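Long-range contact in glycoside hydrolase family 16 protein (Bacteroides ovatus, PDB 7KR6), which probably hydrolyses beta-glucosidic linkages within mixed-linkage glucans as a family 16 endo-glucanase: residues Ala66-His71 against Lys93-Arg98. The protein carries 1 engineered substitution. Numbering follows the deposited sequence.
Sequences AYDAAH and KIYSGR. With BGC (beta-D-glucopyranose), chain C.
Arg98 lays its aliphatic chain across one face of the Tyr67 ring, with CB 3.6 Å from the ring centroid in a CH-pi contact and CD lying beside CE2. CG stands anti to the backbone N (chi1 172°), and the chain runs on extended past the phenol, leaving guanidinium and ring planes 61° apart. One water bridges Tyr67 OH and Arg98 NH1, approaching both flat groups at their edges; Asn237 also bonds the hydroxyl. In the glycan pocket, Arg98 NH2 donates an almost straight bond to O6 of a beta-D-glucopyranose, 3.1 Å away, while its NE forms a salt bridge with Glu53. Tyr67, packed against the arginine chain and joined to it through the water, is placed to act as a second-shell residue.

Within the beta-sandwich (jelly-roll) fold of family 16, the short strand 66-67 pairs in parallel with 93-107. Ala66 N bonds Ile94 O, Ser96 N returns to Ala66 O, and Asp68 N reaches Ser96 O at 3.1 Å, extending the ladder into the turn.

On the sheet face carrying Ala66 and Tyr95, the His71 ring covers Tyr95 CB, which sits 3.5 Å from its centroid, off toward the rim. The two rings are nearly parallel, 15° apart, but slid so far that they barely overlap. His71 ND1 donates in its ring plane to the syn side of Asp68 OD1 (2.6 Å), and NE2 bonds Glu88; bonds at both nitrogens fix the imidazole's rotation, and two carboxylates so near would probably favour its protonated form. Asp68 OD2 approaches Tyr95 CD1 at 3.6 Å.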
loop_
_atom_site.group_PDB
_atom_site.type_symbol
_atom_site.label_atom_id
_atom_site.label_comp_id
_atom_site.label_asym_id
_atom_site.label_seq_id
_atom_site.Cartn_x
_atom_site.Cartn_y
_atom_site.Cartn_z
ATOM N N ALA A 66 3.979 -24.048 -2.185
ATOM C CA ALA A 66 4.012 -24.796 -0.914
ATOM C C ALA A 66 5.358 -24.505 -0.264
ATOM O O ALA A 66 6.385 -24.441 -0.943
ATOM C CB ALA A 66 3.837 -26.253 -1.207
ATOM N N TYR A 67 5.385 -24.376 1.048
ATOM C CA TYR A 67 6.674 -24.337 1.756
ATOM C C TYR A 67 7.012 -25.750 2.251
ATOM O O TYR A 67 6.072 -26.431 2.778
ATOM C CB TYR A 67 6.595 -23.355 2.919
ATOM C CG TYR A 67 6.605 -21.886 2.518
ATOM C CD1 TYR A 67 7.667 -21.378 1.791
ATOM C CD2 TYR A 67 5.600 -21.019 2.908
ATOM C CE1 TYR A 67 7.742 -20.028 1.463
ATOM C CE2 TYR A 67 5.672 -19.670 2.604
ATOM C CZ TYR A 67 6.750 -19.175 1.889
ATOM O OH TYR A 67 6.818 -17.832 1.573
ATOM N N ASP A 68 8.256 -26.131 2.166
ATOM C CA ASP A 68 8.690 -27.424 2.758
ATOM C C ASP A 68 10.143 -27.386 3.165
ATOM O O ASP A 68 10.899 -26.461 2.815
ATOM C CB ASP A 68 8.297 -28.617 1.905
ATOM C CG ASP A 68 9.032 -28.735 0.598
ATOM O OD1 ASP A 68 10.192 -28.302 0.525
ATOM O OD2 ASP A 68 8.438 -29.317 -0.320
ATOM N N ALA A 69 10.509 -28.370 3.979
ATOM C CA ALA A 69 11.843 -28.354 4.594
ATOM C C ALA A 69 12.907 -28.586 3.518
ATOM O O ALA A 69 14.035 -28.124 3.697
ATOM C CB ALA A 69 11.898 -29.372 5.705
ATOM N N ALA A 70 12.592 -29.332 2.459
ATOM C CA ALA A 70 13.595 -29.663 1.425
ATOM C C ALA A 70 14.057 -28.401 0.689
ATOM O O ALA A 70 15.114 -28.459 0.024
ATOM C CB ALA A 70 13.029 -30.665 0.450
ATOM N N HIS A 71 13.276 -27.314 0.734
ATOM C CA HIS A 71 13.625 -26.099 -0.031
ATOM C C HIS A 71 14.323 -25.082 0.860
ATOM O O HIS A 71 14.413 -23.890 0.468
ATOM C CB HIS A 71 12.376 -25.626 -0.770
ATOM C CG HIS A 71 12.075 -26.528 -1.920
ATOM N ND1 HIS A 71 11.370 -27.733 -1.766
ATOM C CD2 HIS A 71 12.394 -26.444 -3.232
ATOM C CE1 HIS A 71 11.258 -28.336 -2.948
ATOM N NE2 HIS A 71 11.881 -27.574 -3.854
ATOM N N LYS A 93 3.124 -27.484 -9.971
ATOM C CA LYS A 93 3.388 -27.446 -8.501
ATOM C C LYS A 93 4.599 -26.538 -8.265
ATOM O O LYS A 93 5.634 -26.677 -8.958
ATOM C CB LYS A 93 3.641 -28.837 -7.926
ATOM C CG LYS A 93 2.433 -29.784 -7.894
ATOM C CD LYS A 93 1.153 -29.191 -7.350
ATOM C CE LYS A 93 -0.071 -30.053 -7.603
ATOM N NZ LYS A 93 0.195 -31.489 -7.322
ATOM N N ILE A 94 4.483 -25.676 -7.250
ATOM C CA ILE A 94 5.574 -24.769 -6.842
ATOM C C ILE A 94 5.916 -24.985 -5.357
ATOM O O ILE A 94 5.008 -25.136 -4.560
ATOM C CB ILE A 94 5.215 -23.312 -7.186
ATOM C CG1 ILE A 94 5.100 -23.164 -8.717
ATOM C CG2 ILE A 94 6.261 -22.365 -6.653
ATOM C CD1 ILE A 94 4.530 -21.845 -9.116
ATOM N N TYR A 95 7.203 -25.042 -5.076
ATOM C CA TYR A 95 7.765 -25.288 -3.723
ATOM C C TYR A 95 8.778 -24.213 -3.401
ATOM O O TYR A 95 9.540 -23.818 -4.269
ATOM C CB TYR A 95 8.453 -26.647 -3.700
ATOM C CG TYR A 95 7.556 -27.748 -4.187
ATOM C CD1 TYR A 95 6.648 -28.340 -3.327
ATOM C CD2 TYR A 95 7.578 -28.154 -5.516
ATOM C CE1 TYR A 95 5.809 -29.348 -3.751
ATOM C CE2 TYR A 95 6.725 -29.154 -5.959
ATOM C CZ TYR A 95 5.856 -29.763 -5.064
ATOM O OH TYR A 95 4.983 -30.739 -5.457
ATOM N N SER A 96 8.867 -23.805 -2.140
ATOM C CA SER A 96 9.916 -22.861 -1.734
ATOM C C SER A 96 10.137 -23.009 -0.236
ATOM O O SER A 96 9.622 -23.974 0.335
ATOM C CB SER A 96 9.536 -21.436 -2.118
ATOM O OG SER A 96 10.656 -20.588 -1.999
ATOM N N GLY A 97 10.964 -22.129 0.316
ATOM C CA GLY A 97 11.378 -22.208 1.722
ATOM C C GLY A 97 11.124 -20.973 2.533
ATOM O O GLY A 97 11.126 -19.819 2.002
ATOM N N ARG A 98 10.899 -21.218 3.823
ATOM C CA ARG A 98 10.560 -20.161 4.796
ATOM C C ARG A 98 11.053 -20.642 6.156
ATOM O O ARG A 98 10.755 -21.814 6.504
ATOM C CB ARG A 98 9.045 -19.961 4.859
ATOM C CG ARG A 98 8.568 -19.033 5.973
ATOM C CD ARG A 98 7.196 -18.501 5.702
ATOM N NE ARG A 98 6.521 -17.982 6.888
ATOM C CZ ARG A 98 5.455 -17.218 6.858
ATOM N NH1 ARG A 98 4.975 -16.778 5.718
ATOM N NH2 ARG A 98 4.837 -16.874 7.989
HETATM C C2 BGC C . -0.690 -12.415 5.818
HETATM C C3 BGC C . -1.424 -13.036 7.035
HETATM C C4 BGC C . -0.560 -14.018 7.795
HETATM C C5 BGC C . 0.793 -13.400 8.200
HETATM C C6 BGC C . 1.757 -14.343 8.876
HETATM C C1 BGC C . 0.625 -11.911 6.350
HETATM O O2 BGC C . -1.429 -11.423 5.169
HETATM O O3 BGC C . -2.612 -13.619 6.489
HETATM O O4 BGC C . -1.284 -14.470 8.972
HETATM O O5 BGC C . 1.428 -12.894 6.983
HETATM O O6 BGC C . 2.065 -15.465 8.013
HETATM O O HOH W 1 4.878 -16.533 2.754
HETATM O O HOH W 2 10.324 -24.061 4.195
#